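Local coordinates for transcriptional regulator ComR (Streptococcus vestibularis F0396, PDB 6HU8), which probably binds DNA through a helix-turn-helix domain and acts as a peptide-responsive competence regulator of the RNPP family, at residues A[249-254]-A[287-292]; A[256-259]-A[263-266]; A[10-15]-A[20-25]. All blocks are in the same frame, centred on the assembly; numbering follows the deposited sequence.

In the fold
Interactions 1 and 2 both use helix 246-261 of the tetratricopeptide domain, with centres about 13 Å apart; one joins it to helix 285-296, the other to helix 264-279, which lies between the two in sequence. Interaction 3, in the N-terminal, probably DNA-binding, helical region, is centred about 55 Å from interaction 1 and about 58 Å from interaction 2, across the centre of the chain. Interaction 1 is small and partly buried, made by van der Waals touches alone. Interaction 2 lies at the surface and combines a backbone bond, a helix cap and a water bridge. Interaction 3, partly buried and the largest at 300 Å², relies on a backbone bond across the turn and on two arginines, one gripping a backbone carbonyl.

Interaction 1. Residues A[249-254]-A[287-292]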
ATOM      1  N   VAL A 249      -2.222  16.901  -8.044  1.00 32.50           N
ATOM      2  CA  VAL A 249      -2.147  16.248  -9.349  1.00 34.81           C
ATOM      3  C   VAL A 249      -1.712  17.231 -10.431  1.00 38.16           C
ATOM      4  O   VAL A 249      -0.814  16.943 -11.233  1.00 37.07           O
ATOM      5  CB  VAL A 249      -3.501  15.607  -9.722  1.00 35.45           C
ATOM      6  CG1 VAL A 249      -3.422  14.979 -11.098  1.00 36.26           C
ATOM      7  CG2 VAL A 249      -3.885  14.543  -8.678  1.00 33.22           C
ATOM      8  N   TYR A 250      -2.339  18.401 -10.459  1.00 34.19           N
ATOM      9  CA  TYR A 250      -1.962  19.415 -11.445  1.00 37.17           C
ATOM     10  C   TYR A 250      -0.564  20.005 -11.204  1.00 38.12           C
ATOM     11  O   TYR A 250       0.098  20.470 -12.148  1.00 36.31           O
ATOM     12  CB  TYR A 250      -3.025  20.510 -11.487  1.00 37.20           C
ATOM     13  CG  TYR A 250      -4.263  19.994 -12.178  1.00 34.90           C
ATOM     14  CD1 TYR A 250      -4.245  19.716 -13.535  1.00 38.45           C
ATOM     15  CD2 TYR A 250      -5.426  19.747 -11.473  1.00 35.92           C
ATOM     16  CE1 TYR A 250      -5.356  19.221 -14.177  1.00 39.74           C
ATOM     17  CE2 TYR A 250      -6.543  19.240 -12.108  1.00 40.48           C
ATOM     18  CZ  TYR A 250      -6.497  18.990 -13.466  1.00 39.90           C
ATOM     19  OH  TYR A 250      -7.606  18.489 -14.104  1.00 47.77           O
ATOM     20  N   ILE A 251      -0.101  19.977  -9.961  1.00 35.04           N
ATOM     21  CA  ILE A 251       1.269  20.417  -9.676  1.00 32.73           C
ATOM     22  C   ILE A 251       2.268  19.464 -10.343  1.00 35.94           C
ATOM     23  O   ILE A 251       3.222  19.913 -10.989  1.00 34.14           O
ATOM     24  CB  ILE A 251       1.546  20.493  -8.150  1.00 35.55           C
ATOM     25  CG1 ILE A 251       0.812  21.680  -7.518  1.00 36.61           C
ATOM     26  CG2 ILE A 251       3.055  20.582  -7.867  1.00 36.35           C
ATOM     27  CD1 ILE A 251       0.923  21.720  -5.979  1.00 36.21           C
ATOM     28  N   LEU A 252       2.047  18.157 -10.203  1.00 32.97           N
ATOM     29  CA  LEU A 252       2.892  17.153 -10.873  1.00 38.90           C
ATOM     30  C   LEU A 252       2.856  17.290 -12.393  1.00 39.24           C
ATOM     31  O   LEU A 252       3.898  17.194 -13.044  1.00 38.33           O
ATOM     32  CB  LEU A 252       2.478  15.723 -10.490  1.00 33.13           C
ATOM     33  CG  LEU A 252       2.873  15.210  -9.109  1.00 38.15           C
ATOM     34  CD1 LEU A 252       2.000  14.008  -8.711  1.00 39.62           C
ATOM     35  CD2 LEU A 252       4.359  14.810  -9.114  1.00 40.16           C
ATOM     36  N   GLU A 253       1.671  17.500 -12.967  1.00 35.46           N
ATOM     37  CA  GLU A 253       1.591  17.694 -14.416  1.00 37.47           C
ATOM     38  C   GLU A 253       2.357  18.959 -14.851  1.00 41.36           C
ATOM     39  O   GLU A 253       2.968  19.001 -15.932  1.00 38.59           O
ATOM     40  CB  GLU A 253       0.131  17.772 -14.892  1.00 40.43           C
ATOM     41  CG  GLU A 253       0.025  17.666 -16.419  1.00 42.98           C
ATOM     42  CD  GLU A 253      -1.392  17.631 -16.946  1.00 44.73           C
ATOM     43  OE1 GLU A 253      -1.559  17.773 -18.172  1.00 41.75           O
ATOM     44  OE2 GLU A 253      -2.337  17.448 -16.148  1.00 45.85           O
ATOM     45  N   ALA A 254       2.332  19.985 -14.005  1.00 32.97           N
ATOM     46  CA  ALA A 254       3.097  21.193 -14.267  1.00 36.15           C
ATOM     47  C   ALA A 254       4.607  20.932 -14.262  1.00 34.91           C
ATOM     48  O   ALA A 254       5.330  21.431 -15.133  1.00 34.03           O
ATOM     49  CB  ALA A 254       2.740  22.272 -13.246  1.00 36.01           C
ATOM     50  N   GLU A 287      -3.856  26.177  -1.008  1.00 34.78           N
ATOM     51  CA  GLU A 287      -3.729  27.262  -1.997  1.00 33.49           C
ATOM     52  C   GLU A 287      -2.462  28.080  -1.808  1.00 33.36           C
ATOM     53  O   GLU A 287      -1.777  28.411  -2.779  1.00 37.31           O
ATOM     54  CB  GLU A 287      -4.938  28.192  -1.943  1.00 34.61           C
ATOM     55  CG  GLU A 287      -4.817  29.370  -2.906  1.00 33.36           C
ATOM     56  CD  GLU A 287      -6.019  30.297  -2.847  1.00 37.20           C
ATOM     57  OE1 GLU A 287      -6.937  30.040  -2.029  1.00 39.22           O
ATOM     58  OE2 GLU A 287      -6.037  31.271  -3.629  1.00 39.45           O
ATOM     59  N   GLU A 288      -2.156  28.429  -0.564  1.00 33.69           N
ATOM     60  CA  GLU A 288      -0.918  29.143  -0.275  1.00 38.09           C
ATOM     61  C   GLU A 288       0.291  28.283  -0.662  1.00 34.82           C
ATOM     62  O   GLU A 288       1.218  28.767  -1.300  1.00 39.00           O
ATOM     63  CB  GLU A 288      -0.831  29.517   1.205  1.00 44.45           C
ATOM     64  CG  GLU A 288      -1.908  30.492   1.674  1.00 49.77           C
ATOM     65  CD  GLU A 288      -2.155  30.419   3.181  1.00 54.69           C
ATOM     66  OE1 GLU A 288      -1.375  29.735   3.903  1.00 54.45           O
ATOM     67  OE2 GLU A 288      -3.144  31.036   3.643  1.00 60.03           O
ATOM     68  N   LYS A 289       0.274  27.021  -0.252  1.00 37.69           N
ATOM     69  CA  LYS A 289       1.369  26.098  -0.578  1.00 38.54           C
ATOM     70  C   LYS A 289       1.533  25.983  -2.097  1.00 41.45           C
ATOM     71  O   LYS A 289       2.647  26.039  -2.613  1.00 42.60           O
ATOM     72  CB  LYS A 289       1.095  24.717   0.046  1.00 42.75           C
ATOM     73  CG  LYS A 289       2.149  23.631  -0.238  1.00 48.00           C
ATOM     74  CD  LYS A 289       1.610  22.221   0.105  1.00 51.76           C
ATOM     75  CE  LYS A 289       1.306  21.400  -1.162  1.00 57.09           C
ATOM     76  NZ  LYS A 289       0.577  22.180  -2.248  1.00 48.58           N
ATOM     77  N   THR A 290       0.420  25.820  -2.814  1.00 36.57           N
ATOM     78  CA  THR A 290       0.466  25.657  -4.265  1.00 34.74           C
ATOM     79  C   THR A 290       1.001  26.906  -4.959  1.00 41.95           C
ATOM     80  O   THR A 290       1.809  26.816  -5.893  1.00 34.62           O
ATOM     81  CB  THR A 290      -0.914  25.321  -4.828  1.00 33.18           C
ATOM     82  OG1 THR A 290      -1.312  24.039  -4.339  1.00 36.30           O
ATOM     83  CG2 THR A 290      -0.883  25.279  -6.358  1.00 31.72           C
ATOM     84  N   ARG A 291       0.547  28.070  -4.489  1.00 36.87           N
ATOM     85  CA  ARG A 291       0.989  29.353  -5.016  1.00 39.87           C
ATOM     86  C   ARG A 291       2.484  29.520  -4.776  1.00 41.35           C
ATOM     87  O   ARG A 291       3.201  29.996  -5.639  1.00 39.17           O
ATOM     88  CB  ARG A 291       0.191  30.497  -4.366  1.00 42.34           C
ATOM     89  CG  ARG A 291       0.123  31.761  -5.172  1.00 47.85           C
ATOM     90  CD  ARG A 291      -0.651  32.872  -4.432  1.00 48.37           C
ATOM     91  NE  ARG A 291      -2.088  32.613  -4.364  1.00 45.18           N
ATOM     92  CZ  ARG A 291      -2.905  32.800  -5.388  1.00 45.86           C
ATOM     93  NH1 ARG A 291      -2.406  33.231  -6.548  1.00 49.17           N
ATOM     94  NH2 ARG A 291      -4.205  32.549  -5.264  1.00 40.77           N
ATOM     95  N   ALA A 292       2.959  29.090  -3.609  1.00 43.68           N
ATOM     96  CA  ALA A 292       4.383  29.185  -3.301  1.00 41.68           C
ATOM     97  C   ALA A 292       5.207  28.250  -4.186  1.00 43.54           C
ATOM     98  O   ALA A 292       6.343  28.563  -4.534  1.00 44.92           O
ATOM     99  CB  ALA A 292       4.625  28.870  -1.850  1.00 44.87           C
TER
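Ile251 supplies all that helix 246-261 gives to this contact, meeting Thr290 and Lys289 of helix 285-296. Its CA and that of Thr290 are the closest pair between the segments, at 7.6 Å, yet only 95 Å² is buried, over half of it on the isoleucine.

The van der Waals part is carried by the delta methyl. With chi2 at 174°, the CG1-CD1 arm is extended and CD1 arrives at the side of the threonine, 3.6 Å from Thr290 OG1 and 4.0 Å from Thr290 CG2. The arm itself also takes part, since Ile251 CG1 lies 4.1 Å from Thr290 CG2. Lys289 adds a further touch: its chain turns at chi3 (107°) and again at chi4, bringing NZ to 3.8 Å from Ile251 CD1.

The polar group of the threonine is served along its own helix rather than across the gap: Thr290 OG1 is hydrogen-bonded to Leu286 O, one turn earlier.

Helix 264-279 completes the setting by touching both partners' helices: Ala254 rests on Tyr271, and Thr290 on Ala274 and Ile275. A helix thus meets the next but one, in keeping with a tetratricopeptide solenoid.

Chemically, a methyl packed against a hydroxyl and an ammonium has little directional preference. The hydroxyl is already engaged, and dispersion between Ile251 CD1 and the threonine probably supplies most of the attraction. Lys289 NZ, buried by the contact and with no modelled partner, probably detracts from it.

Interaction 2. Residues A[256-259]-A[263-266]; sequences YELI and NKKK
Glu257 and Asn263 are joined through their backbones: Asn263 N donates to Glu257 O at 2.9 Å, nearly straight at 166°, with the donor above the carbonyl plane. A second bond starts the next helix. Asn263 is its N-cap, and its OD1 accepts from Lys266 N at 3.1 Å; the asparagine's CG, anti to its own N (chi1 -168°), turns the amide back over that first turn.

The charged ends are linked less directly. Glu257 OE1 and Lys266 NZ are 4.0 Å apart, beyond a salt bridge, and a water bridges them: it donates to Glu257 OE1 at 2.6 Å and accepts a weak bond from Lys266 NZ. The other oxygen, OE2, is hydrogen-bonded to Asn261 ND2, so both carboxylate oxygens have partners.

Van der Waals contact accompanies these bonds. Glu257 CG makes the aliphatic touch, 3.7 Å from Lys266 CG, and the carboxylate plane stands almost perpendicular (89°) to the Asn263 amide alongside. Further out, Leu258 CD2 meets Lys264 CG at 4.0 Å.

Two antiparallel helices joined by a short turn form the helical hairpin of tetratricopeptide domains; here the backbone bond and the asparagine cap close that turn.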
ATOM      1  N   TYR A 256       6.124  18.092 -14.785  1.00 36.47           N
ATOM      2  CA  TYR A 256       6.385  17.313 -15.995  1.00 40.74           C
ATOM      3  C   TYR A 256       6.567  18.205 -17.242  1.00 41.34           C
ATOM      4  O   TYR A 256       7.561  18.073 -17.989  1.00 41.02           O
ATOM      5  CB  TYR A 256       5.244  16.314 -16.216  1.00 37.29           C
ATOM      6  CG  TYR A 256       5.278  15.662 -17.576  1.00 37.49           C
ATOM      7  CD1 TYR A 256       6.189  14.648 -17.864  1.00 39.53           C
ATOM      8  CD2 TYR A 256       4.410  16.072 -18.582  1.00 43.57           C
ATOM      9  CE1 TYR A 256       6.226  14.056 -19.118  1.00 39.28           C
ATOM     10  CE2 TYR A 256       4.442  15.494 -19.831  1.00 42.46           C
ATOM     11  CZ  TYR A 256       5.352  14.492 -20.095  1.00 41.27           C
ATOM     12  OH  TYR A 256       5.370  13.921 -21.339  1.00 46.54           O
ATOM     13  N   GLU A 257       5.609  19.105 -17.471  1.00 37.76           N
ATOM     14  CA  GLU A 257       5.679  20.034 -18.603  1.00 36.37           C
ATOM     15  C   GLU A 257       6.933  20.906 -18.540  1.00 41.14           C
ATOM     16  O   GLU A 257       7.605  21.115 -19.552  1.00 41.54           O
ATOM     17  CB  GLU A 257       4.425  20.920 -18.667  1.00 38.21           C
ATOM     18  CG  GLU A 257       3.171  20.175 -19.058  1.00 34.79           C
ATOM     19  CD  GLU A 257       3.189  19.676 -20.504  1.00 44.73           C
ATOM     20  OE1 GLU A 257       2.319  18.836 -20.842  1.00 42.87           O
ATOM     21  OE2 GLU A 257       4.054  20.127 -21.302  1.00 43.05           O
ATOM     22  N   LEU A 258       7.235  21.419 -17.352  1.00 38.78           N
ATOM     23  CA  LEU A 258       8.456  22.184 -17.112  1.00 39.88           C
ATOM     24  C   LEU A 258       9.726  21.381 -17.396  1.00 40.43           C
ATOM     25  O   LEU A 258      10.556  21.776 -18.220  1.00 41.81           O
ATOM     26  CB  LEU A 258       8.506  22.644 -15.661  1.00 43.70           C
ATOM     27  CG  LEU A 258       8.421  24.104 -15.263  1.00 47.61           C
ATOM     28  CD1 LEU A 258       9.025  24.202 -13.879  1.00 46.71           C
ATOM     29  CD2 LEU A 258       9.142  25.008 -16.248  1.00 47.12           C
ATOM     30  N   ILE A 259       9.893  20.278 -16.670  1.00 39.96           N
ATOM     31  CA  ILE A 259      11.146  19.535 -16.692  1.00 41.86           C
ATOM     32  C   ILE A 259      11.313  18.735 -17.967  1.00 45.89           C
ATOM     33  O   ILE A 259      12.394  18.731 -18.575  1.00 42.75           O
ATOM     34  CB  ILE A 259      11.260  18.562 -15.499  1.00 42.96           C
ATOM     35  CG1 ILE A 259      11.284  19.333 -14.177  1.00 42.30           C
ATOM     36  CG2 ILE A 259      12.498  17.674 -15.645  1.00 43.85           C
ATOM     37  CD1 ILE A 259      11.405  18.432 -12.963  1.00 38.65           C
ATOM     38  N   ASN A 263       8.156  23.353 -21.319  1.00 39.23           N
ATOM     39  CA  ASN A 263       7.022  24.186 -21.696  1.00 38.17           C
ATOM     40  C   ASN A 263       6.494  25.042 -20.533  1.00 45.76           C
ATOM     41  O   ASN A 263       5.723  24.560 -19.690  1.00 41.37           O
ATOM     42  CB  ASN A 263       5.898  23.303 -22.257  1.00 38.66           C
ATOM     43  CG  ASN A 263       4.809  24.112 -22.944  1.00 43.99           C
ATOM     44  OD1 ASN A 263       4.645  25.305 -22.681  1.00 42.04           O
ATOM     45  ND2 ASN A 263       4.061  23.465 -23.833  1.00 44.17           N
ATOM     46  N   LYS A 264       6.879  26.318 -20.499  1.00 44.23           N
ATOM     47  CA  LYS A 264       6.549  27.167 -19.350  1.00 40.00           C
ATOM     48  C   LYS A 264       5.110  27.631 -19.358  1.00 40.94           C
ATOM     49  O   LYS A 264       4.515  27.810 -18.285  1.00 39.90           O
ATOM     50  CB  LYS A 264       7.469  28.381 -19.293  1.00 44.42           C
ATOM     51  CG  LYS A 264       8.874  28.057 -18.848  1.00 46.70           C
ATOM     52  CD  LYS A 264       9.825  29.174 -19.251  1.00 52.79           C
ATOM     53  CE  LYS A 264      11.183  29.025 -18.589  1.00 56.63           C
ATOM     54  NZ  LYS A 264      11.583  27.595 -18.488  1.00 56.11           N
ATOM     55  N   LYS A 265       4.552  27.850 -20.550  1.00 38.50           N
ATOM     56  CA  LYS A 265       3.145  28.253 -20.663  1.00 42.32           C
ATOM     57  C   LYS A 265       2.211  27.150 -20.175  1.00 42.38           C
ATOM     58  O   LYS A 265       1.230  27.417 -19.480  1.00 37.76           O
ATOM     59  CB  LYS A 265       2.777  28.613 -22.103  1.00 39.42           C
ATOM     60  CG  LYS A 265       1.266  28.835 -22.328  1.00 41.89           C
ATOM     61  CD  LYS A 265       1.006  29.490 -23.692  1.00 48.57           C
ATOM     62  CE  LYS A 265      -0.386  30.110 -23.807  1.00 49.64           C
ATOM     63  NZ  LYS A 265      -1.482  29.084 -23.882  1.00 52.13           N
ATOM     64  N   LYS A 266       2.496  25.917 -20.581  1.00 38.68           N
ATOM     65  CA  LYS A 266       1.673  24.780 -20.181  1.00 40.21           C
ATOM     66  C   LYS A 266       1.886  24.493 -18.693  1.00 37.51           C
ATOM     67  O   LYS A 266       0.947  24.137 -17.981  1.00 40.59           O
ATOM     68  CB  LYS A 266       1.998  23.547 -21.031  1.00 44.16           C
ATOM     69  CG  LYS A 266       0.952  22.449 -20.987  1.00 45.39           C
ATOM     70  CD  LYS A 266      -0.413  22.947 -21.428  1.00 48.93           C
ATOM     71  CE  LYS A 266      -1.401  21.796 -21.526  1.00 58.77           C
ATOM     72  NZ  LYS A 266      -0.846  20.726 -22.414  1.00 63.09           N
TER
HETATM   73  O   HOH W   1       0.101  19.386 -19.646  1.00 41.80           O

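Interaction 3. Residues A[10-15]-A[20-25]; sequences RIKTER and MSREVL
Arg15 and Met20 close the turn between the first two helices, 3-17 and 22-26, of a helical bundle of the cro/C1 helix-turn-helix type. The tight part centres on Arg15, which is buried. A bend at chi3 (56°) folds its guanidinium back over the turn, where Arg15 NH1 donates to Met20 O at 2.8 Å; the bond lies in both the carbonyl and the guanidinium plane. Met20 N returns a backbone bond to Arg15 O at 3.0 Å, so the two residues are paired twice.

Around this pair, Arg22 CG covers one guanidinium face, centred 3.7 Å above the plane of Arg15, and Leu25 CD1 packs on Arg15 CD at 3.8 Å. Arg15 NH2 lies over one face of the Arg22 guanidinium, toward its rim and 3.6 Å from Arg22 NH2, the two guanidinium planes 44° apart. Glu41 of helix 34-41 makes salt bridges to Arg15 NE and Arg22 NH2 and probably offsets the charge.

Away from this centre the contact thins. Lys12 CD only grazes Arg22 NH2 at 4.4 Å, its own amine being engaged by Glu16, and the end of Met20 leads away. At the partly exposed start of helix 22-26, Ser21 is the N-cap: its OG accepts from Val24 N at 3.1 Å.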
ATOM      1  N   ARG A  10      -0.861 -27.709  14.755  1.00 39.91           N
ATOM      2  CA  ARG A  10      -1.774 -28.583  14.011  1.00 40.83           C
ATOM      3  C   ARG A  10      -1.388 -28.664  12.546  1.00 40.55           C
ATOM      4  O   ARG A  10      -1.412 -29.733  11.940  1.00 38.10           O
ATOM      5  CB  ARG A  10      -3.217 -28.101  14.136  1.00 42.57           C
ATOM      6  CG  ARG A  10      -3.922 -28.673  15.341  1.00 48.03           C
ATOM      7  CD  ARG A  10      -5.344 -28.187  15.425  1.00 53.05           C
ATOM      8  NE  ARG A  10      -5.710 -27.869  16.804  1.00 55.96           N
ATOM      9  CZ  ARG A  10      -5.877 -26.636  17.278  1.00 55.80           C
ATOM     10  NH1 ARG A  10      -6.212 -26.464  18.552  1.00 57.46           N
ATOM     11  NH2 ARG A  10      -5.729 -25.571  16.483  1.00 48.26           N
ATOM     12  N   ILE A  11      -1.038 -27.519  11.980  1.00 37.48           N
ATOM     13  CA  ILE A  11      -0.590 -27.464  10.605  1.00 38.52           C
ATOM     14  C   ILE A  11       0.692 -28.265  10.434  1.00 38.60           C
ATOM     15  O   ILE A  11       0.820 -29.079   9.509  1.00 36.26           O
ATOM     16  CB  ILE A  11      -0.360 -26.012  10.159  1.00 38.35           C
ATOM     17  CG1 ILE A  11      -1.705 -25.280  10.017  1.00 33.70           C
ATOM     18  CG2 ILE A  11       0.417 -25.981   8.861  1.00 33.19           C
ATOM     19  CD1 ILE A  11      -1.565 -23.754   9.875  1.00 31.87           C
ATOM     20  N   LYS A  12       1.643 -28.015  11.327  1.00 37.75           N
ATOM     21  CA  LYS A  12       2.930 -28.681  11.269  1.00 40.58           C
ATOM     22  C   LYS A  12       2.794 -30.192  11.449  1.00 40.79           C
ATOM     23  O   LYS A  12       3.466 -30.968  10.750  1.00 40.32           O
ATOM     24  CB  LYS A  12       3.876 -28.111  12.330  1.00 39.71           C
ATOM     25  CG  LYS A  12       5.279 -28.725  12.309  1.00 42.74           C
ATOM     26  CD  LYS A  12       6.241 -27.871  13.120  1.00 47.37           C
ATOM     27  CE  LYS A  12       6.828 -28.627  14.299  1.00 57.35           C
ATOM     28  NZ  LYS A  12       8.004 -29.456  13.903  1.00 55.83           N
ATOM     29  N   THR A  13       1.941 -30.612  12.382  1.00 40.39           N
ATOM     30  CA  THR A  13       1.779 -32.041  12.647  1.00 40.53           C
ATOM     31  C   THR A  13       1.190 -32.750  11.435  1.00 39.97           C
ATOM     32  O   THR A  13       1.641 -33.835  11.067  1.00 46.72           O
ATOM     33  CB  THR A  13       0.904 -32.301  13.887  1.00 39.41           C
ATOM     34  OG1 THR A  13       1.585 -31.818  15.045  1.00 38.44           O
ATOM     35  CG2 THR A  13       0.651 -33.789  14.070  1.00 39.38           C
ATOM     36  N   GLU A  14       0.220 -32.126  10.789  1.00 41.02           N
ATOM     37  CA  GLU A  14      -0.421 -32.759   9.638  1.00 42.66           C
ATOM     38  C   GLU A  14       0.499 -32.796   8.413  1.00 44.73           C
ATOM     39  O   GLU A  14       0.523 -33.787   7.673  1.00 41.15           O
ATOM     40  CB  GLU A  14      -1.719 -32.041   9.291  1.00 39.63           C
ATOM     41  CG  GLU A  14      -2.463 -32.648   8.124  1.00 41.40           C
ATOM     42  CD  GLU A  14      -2.974 -34.045   8.428  1.00 48.20           C
ATOM     43  OE1 GLU A  14      -2.931 -34.902   7.518  1.00 47.63           O
ATOM     44  OE2 GLU A  14      -3.418 -34.281   9.577  1.00 48.60           O
ATOM     45  N   ARG A  15       1.237 -31.708   8.190  1.00 37.91           N
ATOM     46  CA  ARG A  15       2.219 -31.677   7.113  1.00 39.72           C
ATOM     47  C   ARG A  15       3.221 -32.825   7.272  1.00 42.31           C
ATOM     48  O   ARG A  15       3.506 -33.556   6.311  1.00 40.90           O
ATOM     49  CB  ARG A  15       2.957 -30.328   7.085  1.00 39.43           C
ATOM     50  CG  ARG A  15       3.977 -30.227   5.952  1.00 38.38           C
ATOM     51  CD  ARG A  15       4.704 -28.890   5.897  1.00 36.69           C
ATOM     52  NE  ARG A  15       5.372 -28.544   7.155  1.00 38.62           N
ATOM     53  CZ  ARG A  15       6.507 -29.086   7.593  1.00 41.66           C
ATOM     54  NH1 ARG A  15       7.107 -30.046   6.898  1.00 38.60           N
ATOM     55  NH2 ARG A  15       7.034 -28.688   8.746  1.00 42.32           N
ATOM     56  N   MET A  20       5.455 -34.348   4.115  1.00 43.38           N
ATOM     57  CA  MET A  20       5.488 -33.270   3.142  1.00 40.89           C
ATOM     58  C   MET A  20       6.459 -32.189   3.609  1.00 43.03           C
ATOM     59  O   MET A  20       6.330 -31.662   4.717  1.00 39.51           O
ATOM     60  CB  MET A  20       4.082 -32.686   2.944  1.00 40.80           C
ATOM     61  CG  MET A  20       3.979 -31.714   1.773  1.00 40.39           C
ATOM     62  SD  MET A  20       2.385 -30.845   1.591  1.00 44.35           S
ATOM     63  CE  MET A  20       1.339 -32.149   0.920  1.00 40.82           C
ATOM     64  N   SER A  21       7.450 -31.870   2.781  1.00 42.81           N
ATOM     65  CA  SER A  21       8.396 -30.817   3.129  1.00 40.50           C
ATOM     66  C   SER A  21       7.714 -29.464   2.989  1.00 35.68           C
ATOM     67  O   SER A  21       6.673 -29.361   2.348  1.00 35.16           O
ATOM     68  CB  SER A  21       9.624 -30.878   2.243  1.00 38.48           C
ATOM     69  OG  SER A  21       9.315 -30.323   0.986  1.00 35.17           O
ATOM     70  N   ARG A  22       8.283 -28.432   3.604  1.00 38.37           N
ATOM     71  CA  ARG A  22       7.736 -27.082   3.472  1.00 36.56           C
ATOM     72  C   ARG A  22       7.755 -26.615   2.035  1.00 34.43           C
ATOM     73  O   ARG A  22       6.786 -26.001   1.571  1.00 33.19           O
ATOM     74  CB  ARG A  22       8.503 -26.089   4.344  1.00 36.14           C
ATOM     75  CG  ARG A  22       8.365 -26.408   5.817  1.00 38.97           C
ATOM     76  CD  ARG A  22       8.785 -25.232   6.640  1.00 42.47           C
ATOM     77  NE  ARG A  22       8.467 -25.414   8.052  1.00 45.54           N
ATOM     78  CZ  ARG A  22       9.318 -25.869   8.963  1.00 44.92           C
ATOM     79  NH1 ARG A  22      10.559 -26.198   8.614  1.00 42.23           N
ATOM     80  NH2 ARG A  22       8.922 -25.988  10.226  1.00 39.39           N
ATOM     81  N   GLU A  23       8.852 -26.885   1.317  1.00 31.22           N
ATOM     82  CA  GLU A  23       8.943 -26.432  -0.073  1.00 33.74           C
ATOM     83  C   GLU A  23       7.846 -27.092  -0.916  1.00 32.72           C
ATOM     84  O   GLU A  23       7.276 -26.449  -1.799  1.00 33.63           O
ATOM     85  CB  GLU A  23      10.334 -26.725  -0.684  1.00 30.85           C
ATOM     86  CG  GLU A  23      11.422 -25.729  -0.275  1.00 30.63           C
ATOM     87  CD  GLU A  23      11.889 -25.905   1.163  1.00 33.52           C
ATOM     88  OE1 GLU A  23      11.655 -26.995   1.729  1.00 35.65           O
ATOM     89  OE2 GLU A  23      12.497 -24.954   1.731  1.00 34.08           O
ATOM     90  N   VAL A  24       7.562 -28.367  -0.651  1.00 34.46           N
ATOM     91  CA  VAL A  24       6.496 -29.067  -1.386  1.00 33.36           C
ATOM     92  C   VAL A  24       5.136 -28.422  -1.098  1.00 34.64           C
ATOM     93  O   VAL A  24       4.363 -28.131  -2.014  1.00 33.62           O
ATOM     94  CB  VAL A  24       6.445 -30.561  -1.040  1.00 37.85           C
ATOM     95  CG1 VAL A  24       5.144 -31.207  -1.552  1.00 37.73           C
ATOM     96  CG2 VAL A  24       7.672 -31.289  -1.628  1.00 39.57           C
ATOM     97  N   LEU A  25       4.848 -28.177   0.172  1.00 35.10           N
ATOM     98  CA  LEU A  25       3.565 -27.548   0.516  1.00 31.51           C
ATOM     99  C   LEU A  25       3.444 -26.188  -0.193  1.00 35.25           C
ATOM    100  O   LEU A  25       2.406 -25.871  -0.799  1.00 31.77           O
ATOM    101  CB  LEU A  25       3.421 -27.405   2.037  1.00 32.21           C
ATOM    102  CG  LEU A  25       1.981 -27.116   2.522  1.00 35.05           C
ATOM    103  CD1 LEU A  25       1.744 -27.703   3.914  1.00 36.80           C
ATOM    104  CD2 LEU A  25       1.679 -25.636   2.520  1.00 36.55           C
TER